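Local coordinates for protein 7,8-dihydro-6-hydroxymethylpterin pyrophosphokinase-dihydropteroate synthase (Plasmodium falciparum, PDB 6JWS) that probably catalyses two successive folate-pathway steps: ATP-dependent pyrophosphorylation of 6-hydroxymethyl-7,8-dihydropterin, then condensation of the product with 4-aminobenzoate to give 7,8-dihydropteroate, at residues Arg27-Ala30 / Val31-Leu34; Leu40-Tyr44 / Leu45-Ile49; Thr172-Asp176 / Pro177-Leu181; Glu556-Leu559 / Asn560-Val563. The protein carries 1 engineered substitution. One frame throughout, in Å; residues are numbered along the deposited sequence.

Contacts 1 and 2 lie at the two ends of the same helix, 30-44, with their centres about 19 Å apart. Contact 1 opens the helix with backbone bonds and a bridging water. Contact 2 closes it and leads into strand 46-57 around a bound calcium ion. Contact 3 touches contact 2: Leu45 O and Thr172 OG1 probably share a hydrogen bond. It starts helix 177-190 with an aspartate cap near the ATP pocket. These three contacts are mostly buried. Contact 4 belongs to a different part of the chain, the pterin-binding barrel. It is a mid-helix contact, partly buried, with apolar side chains on one flank and polar, exposed ones on another.

Contact 1: Arg27-Ala30 / Val31-Leu34; sequences RRNA and VLIL
Asn29 O receives the N-H of Ile33 at an N-to-O distance of 2.9 Å. One residue on, Leu34 N donates to Ala30 O at 3.0 Å. Asn29 occupies the N-cap position of helix 30-44, but its side chain makes no capping bond. A water serves one of the N-H groups at this end instead. It accepts from Val31 N at 3.3 Å and donates to Arg28 O at 2.7 Å. Leading into the helix, Ala30 N donates to Arg27 O, which closes a type I beta turn from Arg27 to Ala30. The apolar contact here is small. Ile33 keeps CG1 beside its own backbone N (chi1 -60°), which sets this branch 3.9 Å from Asn29 CB and also against Asn29 O. Leu34 CG packs 3.3 Å from Ala30 O, so carbon covers this acceptor beside its N-H partner. The helix start lies against the antiparallel sheet. Ile33 and Leu34 touch strand 16-24 at Thr24, and Leu34 also reaches Leu22. Ala30 touches Tyr164 of strand 163-172, while Ala30 and Val31 meet Ile382 of strand 382-384.

Contact 2: Leu40-Tyr44 / Leu45-Ile49; sequences LVEKY and LGKII. With CA (calcium ion), chain L.
Val41 O accepts from Leu45 N at 2.9 Å as helix 30-44 ends, and more weakly from Gly46 N. The Val41 side chain meets the second segment through CG1. This methyl lies 4.0 Å from Leu45 CD1 and 4.1 Å from Ile48 CG1, and the Val41 and Ile48 side chains cross at about a right angle. Glu42 carries the polar part. Its first torsion is unusual (chi1 -111°) and its chain bends at chi2 (-52°), so the carboxylate folds back toward the strand. Glu42 O and OE1 both bind the calcium ion, at 2.2 and 2.5 Å. Gly46 O binds the same ion at 2.5 Å. Two waters and Glu99 complete the site. The ion thus draws together oxygens that would otherwise repel one another. The other carboxylate oxygen, Glu42 OE2, accepts from Ile48 N at 2.9 Å, with the donor above the carboxylate plane. A water also links OE2 to Ile48 O. Both oxygens of the carboxylate are therefore in use, which fixes its rotation. The Tyr44 hydroxyl bonds to Glu93 O. Leu45 is the first residue to leave helical geometry. Gly46 then takes backbone angles that call for glycine. The helix and strand 46-57 belong to a split beta-alpha-beta unit of the ferredoxin-like HPPK fold, with strand 163-172 inserted between strands 16-24 and 46-57. Here calcium clasps the turn from helix to strand.

Contact 3: Thr172-Asp176 / Pro177-Leu181; sequences TFVND and PLSML
Asp176 is extended (phi -158°, psi 161°) and Pro177 is already helical, so the chain turns between them and Met180 N can donate to Asp176 O at 2.9 Å. This is the N-cap of helix 177-190, with a proline as the first helical residue. The helix follows strand 163-172 and leads on toward strand 208-214, as in the second beta-alpha-beta unit of a ferredoxin-like fold. The Asp176 side chain makes the capping bond. Its CG sits between the backbone N and the carbonyl carbon (chi1 65°), which swings the carboxylate over the helix end. There OD2 accepts from Ser179 N at 2.6 Å, and the donor comes from above the carboxylate plane. Leu178 N lies 2.7 Å from the same OD2. The backbone N-H groups at the helix start probably help to stabilise the negative charge of this buried carboxylate. The approach of Ser179 OG to Asp176 OD1 is too short to be trusted. Val174 turns its side chain toward the helix, with CG1 3.4 Å from Met180 N and 3.6 Å from Ser179 CB. Pro177 packs on Phe214, Leu316 and Ile318. Met180 reaches Ile211, and Leu181 touches the bound ATP. The helix start therefore lies next to the nucleotide pocket. Thr172 OG1 probably bonds to Leu45 O, while its methyl CG2 lies 4.5 Å from Met180 SD.

Contact 4: Glu556-Leu559 / Asn560-Val563; sequences EQRL and NFLV
Arg558 bends at chi2 (-50°) and again at chi3, while Phe561 has its ring anti to the backbone N (chi1 178°), and these turns bring the guanidinium beside the ring. The two side chains point the same way, and their planes are only 22° apart. Contact is oblique: Arg558 NH2 lies 3.9 Å from Phe561 CD2, and NH1 is nearly as close. Arg558 NE bonds to Ala506 O, which helps to hold the group at this angle. Beneath the side chains run four regular helical bonds. Asn560 N donates to Glu556 O, Phe561 N to Gln557 O, Leu562 N to Arg558 O at 2.9 Å, and Val563 N to Leu559 O at 2.8 Å. They belong to helix 547-564 of the TIM barrel, which connects the parallel strands 525-529 and 572-575. The buried flank faces those strands. Leu559 CD2 meets Val563 CG2 at 3.9 Å, one turn apart, and both residues pack on Ile572. Leu562 places CD1 3.2 Å from Arg558 O and packs on Val526 and Leu528. The polar flank is more open. Glu556 bonds through OE2 to Tyr600 OH. The exposed Asn560 keeps its amide next to the helix, with CG 3.2 Å from Glu556 O. Phe561 O accepts from Asn565 ND2, and Asn565 also touches Lys47.

Contact 1: Arg27-Ala30 / Val31-Leu34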
loop_
_atom_site.group_PDB
_atom_site.type_symbol
_atom_site.label_atom_id
_atom_site.label_comp_id
_atom_site.label_asym_id
_atom_site.label_seq_id
_atom_site.Cartn_x
_atom_site.Cartn_y
_atom_site.Cartn_z
ATOM N N ARG B 27 -2.963 -25.933 20.798
ATOM C CA ARG B 27 -2.364 -24.859 20.020
ATOM C C ARG B 27 -0.922 -24.580 20.457
ATOM O O ARG B 27 -0.021 -24.555 19.615
ATOM C CB ARG B 27 -3.257 -23.612 20.055
ATOM C CG ARG B 27 -2.568 -22.333 19.602
ATOM C CD ARG B 27 -3.476 -21.117 19.535
ATOM N NE ARG B 27 -2.772 -19.856 19.734
ATOM C CZ ARG B 27 -1.772 -19.390 18.981
ATOM N NH1 ARG B 27 -1.304 -20.090 17.960
ATOM N NH2 ARG B 27 -1.227 -18.221 19.266
ATOM N N ARG B 28 -0.709 -24.363 21.767
ATOM C CA ARG B 28 0.594 -23.973 22.296
ATOM C C ARG B 28 1.630 -25.009 21.882
ATOM O O ARG B 28 2.757 -24.642 21.564
ATOM C CB ARG B 28 0.568 -23.771 23.823
ATOM C CG ARG B 28 1.868 -23.267 24.469
ATOM C CD ARG B 28 1.948 -23.387 25.999
ATOM N NE ARG B 28 1.863 -24.734 26.584
ATOM C CZ ARG B 28 2.816 -25.359 27.287
ATOM N NH1 ARG B 28 2.599 -26.577 27.758
ATOM N NH2 ARG B 28 3.975 -24.769 27.524
ATOM N N ASN B 29 1.218 -26.285 21.853
ATOM C CA ASN B 29 2.141 -27.388 21.631
ATOM C C ASN B 29 1.954 -28.025 20.257
ATOM O O ASN B 29 2.501 -29.097 19.999
ATOM C CB ASN B 29 2.017 -28.450 22.724
ATOM C CG ASN B 29 2.493 -27.940 24.066
ATOM O OD1 ASN B 29 1.733 -27.935 25.031
ATOM N ND2 ASN B 29 3.733 -27.481 24.122
ATOM N N ALA B 30 1.221 -27.355 19.361
ATOM C CA ALA B 30 0.850 -27.967 18.088
ATOM C C ALA B 30 2.080 -28.483 17.340
ATOM O O ALA B 30 2.061 -29.600 16.823
ATOM C CB ALA B 30 0.033 -27.006 17.263
ATOM N N VAL B 31 3.154 -27.680 17.318
ATOM C CA VAL B 31 4.376 -28.002 16.592
ATOM C C VAL B 31 5.074 -29.202 17.223
ATOM O O VAL B 31 5.469 -30.124 16.512
ATOM C CB VAL B 31 5.335 -26.798 16.486
ATOM C CG1 VAL B 31 6.612 -27.163 15.744
ATOM C CG2 VAL B 31 4.658 -25.612 15.820
ATOM N N LEU B 32 5.252 -29.169 18.550
ATOM C CA LEU B 32 5.976 -30.228 19.245
ATOM C C LEU B 32 5.231 -31.553 19.079
ATOM O O LEU B 32 5.846 -32.574 18.774
ATOM C CB LEU B 32 6.171 -29.840 20.718
ATOM C CG LEU B 32 6.687 -30.935 21.663
ATOM C CD1 LEU B 32 8.092 -31.410 21.285
ATOM C CD2 LEU B 32 6.659 -30.452 23.106
ATOM N N ILE B 33 3.901 -31.509 19.223
ATOM C CA ILE B 33 3.075 -32.701 19.141
ATOM C C ILE B 33 3.208 -33.300 17.746
ATOM O O ILE B 33 3.500 -34.491 17.601
ATOM C CB ILE B 33 1.600 -32.402 19.509
ATOM C CG1 ILE B 33 1.415 -31.858 20.934
ATOM C CG2 ILE B 33 0.708 -33.611 19.252
ATOM C CD1 ILE B 33 2.440 -32.351 21.936
ATOM N N LEU B 34 3.006 -32.464 16.719
ATOM C CA LEU B 34 2.927 -32.986 15.361
ATOM C C LEU B 34 4.300 -33.436 14.863
ATOM O O LEU B 34 4.402 -34.439 14.153
ATOM C CB LEU B 34 2.235 -31.975 14.439
ATOM C CG LEU B 34 0.751 -31.752 14.738
ATOM C CD1 LEU B 34 0.242 -30.460 14.109
ATOM C CD2 LEU B 34 -0.082 -32.942 14.279
HETATM O O HOH W 1 3.977 -25.149 19.186
#

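Contact 2: Leu40-Tyr44 / Leu45-Ile49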
loop_
_atom_site.group_PDB
_atom_site.type_symbol
_atom_site.label_atom_id
_atom_site.label_comp_id
_atom_site.label_asym_id
_atom_site.label_seq_id
_atom_site.Cartn_x
_atom_site.Cartn_y
_atom_site.Cartn_z
ATOM N N LEU B 40 8.049 -40.356 15.049
ATOM C CA LEU B 40 7.613 -41.712 15.347
ATOM C C LEU B 40 7.162 -42.425 14.079
ATOM O O LEU B 40 7.403 -43.625 13.932
ATOM C CB LEU B 40 6.546 -41.686 16.446
ATOM C CG LEU B 40 7.063 -41.181 17.795
ATOM C CD1 LEU B 40 5.938 -41.007 18.798
ATOM C CD2 LEU B 40 8.147 -42.101 18.346
ATOM N N VAL B 41 6.564 -41.674 13.144
ATOM C CA VAL B 41 6.210 -42.220 11.837
ATOM C C VAL B 41 7.480 -42.632 11.077
ATOM O O VAL B 41 7.528 -43.721 10.506
ATOM C CB VAL B 41 5.324 -41.239 11.032
ATOM C CG1 VAL B 41 5.160 -41.655 9.574
ATOM C CG2 VAL B 41 3.963 -41.007 11.684
ATOM N N GLU B 42 8.499 -41.751 11.046
ATOM C CA GLU B 42 9.764 -42.017 10.364
ATOM C C GLU B 42 10.440 -43.252 10.959
ATOM O O GLU B 42 11.095 -43.998 10.235
ATOM C CB GLU B 42 10.791 -40.906 10.623
ATOM C CG GLU B 42 11.156 -40.035 9.435
ATOM C CD GLU B 42 11.600 -40.651 8.117
ATOM O OE1 GLU B 42 12.253 -41.716 8.114
ATOM O OE2 GLU B 42 11.301 -40.035 7.077
ATOM N N LYS B 43 10.333 -43.403 12.291
ATOM C CA LYS B 43 10.982 -44.464 13.053
ATOM C C LYS B 43 10.297 -45.812 12.820
ATOM O O LYS B 43 10.963 -46.785 12.480
ATOM C CB LYS B 43 11.004 -44.083 14.538
ATOM C CG LYS B 43 11.821 -44.991 15.449
ATOM C CD LYS B 43 11.875 -44.465 16.872
ATOM C CE LYS B 43 12.763 -45.271 17.799
ATOM N NZ LYS B 43 14.106 -45.504 17.221
ATOM N N TYR B 44 8.962 -45.848 12.957
ATOM C CA TYR B 44 8.224 -47.096 13.074
ATOM C C TYR B 44 7.467 -47.485 11.803
ATOM O O TYR B 44 6.979 -48.607 11.729
ATOM C CB TYR B 44 7.272 -47.056 14.273
ATOM C CG TYR B 44 7.929 -47.010 15.632
ATOM C CD1 TYR B 44 9.019 -47.816 15.943
ATOM C CD2 TYR B 44 7.432 -46.185 16.631
ATOM C CE1 TYR B 44 9.614 -47.774 17.196
ATOM C CE2 TYR B 44 8.009 -46.135 17.891
ATOM C CZ TYR B 44 9.103 -46.936 18.173
ATOM O OH TYR B 44 9.661 -46.892 19.420
ATOM N N LEU B 45 7.359 -46.597 10.805
ATOM C CA LEU B 45 6.479 -46.888 9.680
ATOM C C LEU B 45 7.204 -46.923 8.340
ATOM O O LEU B 45 6.756 -47.609 7.434
ATOM C CB LEU B 45 5.313 -45.892 9.634
ATOM C CG LEU B 45 4.307 -46.016 10.776
ATOM C CD1 LEU B 45 3.161 -45.023 10.585
ATOM C CD2 LEU B 45 3.780 -47.445 10.847
ATOM N N GLY B 46 8.280 -46.153 8.175
ATOM C CA GLY B 46 8.939 -46.105 6.877
ATOM C C GLY B 46 9.594 -44.750 6.608
ATOM O O GLY B 46 10.196 -44.143 7.496
ATOM N N LYS B 47 9.467 -44.273 5.370
ATOM C CA LYS B 47 10.086 -43.011 5.021
ATOM C C LYS B 47 9.051 -41.956 4.622
ATOM O O LYS B 47 8.313 -42.147 3.654
ATOM C CB LYS B 47 11.091 -43.220 3.887
ATOM C CG LYS B 47 11.816 -41.936 3.537
ATOM C CD LYS B 47 12.855 -42.021 2.459
ATOM C CE LYS B 47 13.821 -40.881 2.700
ATOM N NZ LYS B 47 14.361 -40.386 1.423
ATOM N N ILE B 48 9.080 -40.808 5.314
ATOM C CA ILE B 48 8.297 -39.646 4.915
ATOM C C ILE B 48 8.876 -39.031 3.642
ATOM O O ILE B 48 10.018 -38.580 3.625
ATOM C CB ILE B 48 8.227 -38.614 6.056
ATOM C CG1 ILE B 48 7.557 -39.217 7.292
ATOM C CG2 ILE B 48 7.513 -37.350 5.578
ATOM C CD1 ILE B 48 7.664 -38.366 8.539
ATOM N N ILE B 49 8.062 -38.985 2.582
ATOM C CA ILE B 49 8.516 -38.509 1.287
ATOM C C ILE B 49 7.639 -37.355 0.808
ATOM O O ILE B 49 7.819 -36.908 -0.322
ATOM C CB ILE B 49 8.523 -39.641 0.238
ATOM C CG1 ILE B 49 7.168 -40.349 0.164
ATOM C CG2 ILE B 49 9.671 -40.623 0.446
ATOM C CD1 ILE B 49 7.055 -41.296 -0.999
HETATM CA CA CA L . 12.459 -44.182 8.497
HETATM O O HOH W 2 12.266 -38.914 5.141
HETATM O O HOH W 3 12.733 -44.901 6.507
HETATM O O HOH W 4 12.729 -46.556 8.936
#

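Contact 3: Thr172-Asp176 / Pro177-Leu181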
loop_
_atom_site.group_PDB
_atom_site.type_symbol
_atom_site.label_atom_id
_atom_site.label_comp_id
_atom_site.label_asym_id
_atom_site.label_seq_id
_atom_site.Cartn_x
_atom_site.Cartn_y
_atom_site.Cartn_z
ATOM N N THR B 172 6.181 -47.190 3.076
ATOM C CA THR B 172 6.054 -48.016 4.272
ATOM C C THR B 172 6.383 -49.481 3.985
ATOM O O THR B 172 6.197 -49.978 2.875
ATOM C CB THR B 172 4.696 -47.809 4.962
ATOM O OG1 THR B 172 4.832 -48.266 6.305
ATOM C CG2 THR B 172 3.540 -48.520 4.293
ATOM N N PHE B 173 6.880 -50.160 5.022
ATOM C CA PHE B 173 7.265 -51.566 4.932
ATOM C C PHE B 173 6.153 -52.433 5.525
ATOM O O PHE B 173 6.190 -53.661 5.422
ATOM C CB PHE B 173 8.622 -51.814 5.610
ATOM C CG PHE B 173 8.842 -51.041 6.886
ATOM C CD1 PHE B 173 8.046 -51.264 8.004
ATOM C CD2 PHE B 173 9.828 -50.061 6.966
ATOM C CE1 PHE B 173 8.234 -50.536 9.172
ATOM C CE2 PHE B 173 10.018 -49.335 8.137
ATOM C CZ PHE B 173 9.228 -49.577 9.244
ATOM N N VAL B 174 5.172 -51.773 6.157
ATOM C CA VAL B 174 4.019 -52.445 6.730
ATOM C C VAL B 174 3.191 -53.034 5.592
ATOM O O VAL B 174 3.120 -52.447 4.517
ATOM C CB VAL B 174 3.222 -51.499 7.644
ATOM C CG1 VAL B 174 1.939 -52.141 8.138
ATOM C CG2 VAL B 174 4.070 -51.059 8.826
ATOM N N ASN B 175 2.610 -54.219 5.827
ATOM C CA ASN B 175 2.020 -55.012 4.757
ATOM C C ASN B 175 0.632 -54.517 4.354
ATOM O O ASN B 175 0.225 -54.733 3.211
ATOM C CB ASN B 175 1.966 -56.503 5.089
ATOM C CG ASN B 175 3.335 -57.144 5.169
ATOM O OD1 ASN B 175 4.230 -56.845 4.377
ATOM N ND2 ASN B 175 3.503 -58.034 6.129
ATOM N N ASP B 176 -0.097 -53.882 5.286
ATOM C CA ASP B 176 -1.493 -53.556 5.034
ATOM C C ASP B 176 -1.947 -52.417 5.941
ATOM O O ASP B 176 -1.330 -52.159 6.979
ATOM C CB ASP B 176 -2.389 -54.775 5.273
ATOM C CG ASP B 176 -2.376 -55.197 6.731
ATOM O OD1 ASP B 176 -1.421 -55.903 7.122
ATOM O OD2 ASP B 176 -3.268 -54.745 7.485
ATOM N N PRO B 177 -3.063 -51.728 5.585
ATOM C CA PRO B 177 -3.596 -50.636 6.400
ATOM C C PRO B 177 -4.069 -51.051 7.789
ATOM O O PRO B 177 -4.070 -50.234 8.719
ATOM C CB PRO B 177 -4.744 -50.034 5.564
ATOM C CG PRO B 177 -5.071 -51.076 4.506
ATOM C CD PRO B 177 -3.814 -51.902 4.326
ATOM N N LEU B 178 -4.465 -52.323 7.936
ATOM C CA LEU B 178 -4.890 -52.760 9.260
ATOM C C LEU B 178 -3.670 -52.891 10.163
ATOM O O LEU B 178 -3.687 -52.394 11.282
ATOM C CB LEU B 178 -5.736 -54.038 9.204
ATOM C CG LEU B 178 -6.348 -54.458 10.541
ATOM C CD1 LEU B 178 -6.875 -53.260 11.315
ATOM C CD2 LEU B 178 -7.449 -55.488 10.347
ATOM N N SER B 179 -2.595 -53.507 9.656
ATOM C CA SER B 179 -1.365 -53.549 10.440
ATOM C C SER B 179 -0.866 -52.125 10.696
ATOM O O SER B 179 -0.442 -51.803 11.809
ATOM C CB SER B 179 -0.285 -54.405 9.817
ATOM O OG SER B 179 -0.833 -55.512 9.111
ATOM N N MET B 180 -0.953 -51.264 9.674
ATOM C CA MET B 180 -0.475 -49.900 9.849
ATOM C C MET B 180 -1.265 -49.195 10.947
ATOM O O MET B 180 -0.678 -48.527 11.804
ATOM C CB MET B 180 -0.532 -49.076 8.560
ATOM C CG MET B 180 -0.065 -47.643 8.782
ATOM S SD MET B 180 0.619 -46.927 7.291
ATOM C CE MET B 180 -0.895 -46.529 6.431
ATOM N N LEU B 181 -2.594 -49.355 10.929
ATOM C CA LEU B 181 -3.415 -48.688 11.927
ATOM C C LEU B 181 -3.046 -49.164 13.333
ATOM O O LEU B 181 -3.003 -48.365 14.275
ATOM C CB LEU B 181 -4.893 -48.912 11.609
ATOM C CG LEU B 181 -5.870 -48.212 12.551
ATOM C CD1 LEU B 181 -5.625 -46.708 12.583
ATOM C CD2 LEU B 181 -7.300 -48.516 12.138
#

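Contact 4: Glu556-Leu559 / Asn560-Val563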
loop_
_atom_site.group_PDB
_atom_site.type_symbol
_atom_site.label_atom_id
_atom_site.label_comp_id
_atom_site.label_asym_id
_atom_site.label_seq_id
_atom_site.Cartn_x
_atom_site.Cartn_y
_atom_site.Cartn_z
ATOM N N GLU B 556 10.701 -23.972 -6.371
ATOM C CA GLU B 556 9.712 -25.030 -6.207
ATOM C C GLU B 556 10.350 -26.399 -6.446
ATOM O O GLU B 556 10.074 -27.349 -5.702
ATOM C CB GLU B 556 8.528 -24.829 -7.162
ATOM C CG GLU B 556 7.623 -23.670 -6.738
ATOM C CD GLU B 556 6.499 -23.382 -7.734
ATOM O OE1 GLU B 556 6.767 -23.362 -8.944
ATOM O OE2 GLU B 556 5.358 -23.174 -7.306
ATOM N N GLN B 557 11.226 -26.499 -7.457
ATOM C CA GLN B 557 11.950 -27.749 -7.660
ATOM C C GLN B 557 12.800 -28.076 -6.425
ATOM O O GLN B 557 12.806 -29.214 -5.963
ATOM C CB GLN B 557 12.621 -27.823 -9.051
ATOM C CG GLN B 557 11.631 -28.093 -10.198
ATOM C CD GLN B 557 12.083 -27.911 -11.645
ATOM O OE1 GLN B 557 11.395 -27.265 -12.454
ATOM N NE2 GLN B 557 13.225 -28.491 -12.011
ATOM N N ARG B 558 13.465 -27.070 -5.831
ATOM C CA ARG B 558 14.284 -27.328 -4.647
ATOM C C ARG B 558 13.431 -27.787 -3.462
ATOM O O ARG B 558 13.809 -28.713 -2.730
ATOM C CB ARG B 558 15.094 -26.103 -4.199
ATOM C CG ARG B 558 16.138 -25.646 -5.199
ATOM C CD ARG B 558 16.956 -26.854 -5.604
ATOM N NE ARG B 558 17.873 -27.337 -4.592
ATOM C CZ ARG B 558 18.472 -28.524 -4.634
ATOM N NH1 ARG B 558 18.199 -29.381 -5.604
ATOM N NH2 ARG B 558 19.305 -28.877 -3.668
ATOM N N LEU B 559 12.308 -27.100 -3.248
ATOM C CA LEU B 559 11.395 -27.494 -2.184
ATOM C C LEU B 559 10.937 -28.934 -2.422
ATOM O O LEU B 559 10.911 -29.729 -1.497
ATOM C CB LEU B 559 10.216 -26.509 -2.107
ATOM C CG LEU B 559 9.102 -26.863 -1.115
ATOM C CD1 LEU B 559 8.443 -25.618 -0.524
ATOM C CD2 LEU B 559 8.053 -27.800 -1.729
ATOM N N ASN B 560 10.579 -29.277 -3.661
ATOM C CA ASN B 560 10.120 -30.630 -3.952
ATOM C C ASN B 560 11.185 -31.648 -3.549
ATOM O O ASN B 560 10.851 -32.708 -3.028
ATOM C CB ASN B 560 9.741 -30.852 -5.423
ATOM C CG ASN B 560 8.469 -30.127 -5.791
ATOM O OD1 ASN B 560 7.665 -29.808 -4.912
ATOM N ND2 ASN B 560 8.273 -29.856 -7.077
ATOM N N PHE B 561 12.456 -31.324 -3.827
ATOM C CA PHE B 561 13.567 -32.198 -3.477
ATOM C C PHE B 561 13.694 -32.320 -1.962
ATOM O O PHE B 561 13.766 -33.426 -1.445
ATOM C CB PHE B 561 14.878 -31.702 -4.079
ATOM C CG PHE B 561 16.087 -32.533 -3.720
ATOM C CD1 PHE B 561 16.262 -33.800 -4.260
ATOM C CD2 PHE B 561 17.078 -32.035 -2.886
ATOM C CE1 PHE B 561 17.395 -34.551 -3.972
ATOM C CE2 PHE B 561 18.213 -32.786 -2.604
ATOM C CZ PHE B 561 18.365 -34.048 -3.131
ATOM N N LEU B 562 13.682 -31.198 -1.244
ATOM C CA LEU B 562 13.780 -31.267 0.205
ATOM C C LEU B 562 12.610 -32.067 0.771
ATOM O O LEU B 562 12.790 -32.888 1.671
ATOM C CB LEU B 562 13.814 -29.853 0.800
ATOM C CG LEU B 562 15.220 -29.307 1.031
ATOM C CD1 LEU B 562 15.919 -28.967 -0.278
ATOM C CD2 LEU B 562 15.187 -28.106 1.965
ATOM N N VAL B 563 11.410 -31.809 0.252
ATOM C CA VAL B 563 10.212 -32.446 0.774
ATOM C C VAL B 563 10.244 -33.956 0.490
ATOM O O VAL B 563 9.852 -34.754 1.344
ATOM C CB VAL B 563 8.946 -31.729 0.248
ATOM C CG1 VAL B 563 7.735 -32.633 0.162
ATOM C CG2 VAL B 563 8.639 -30.456 1.039
#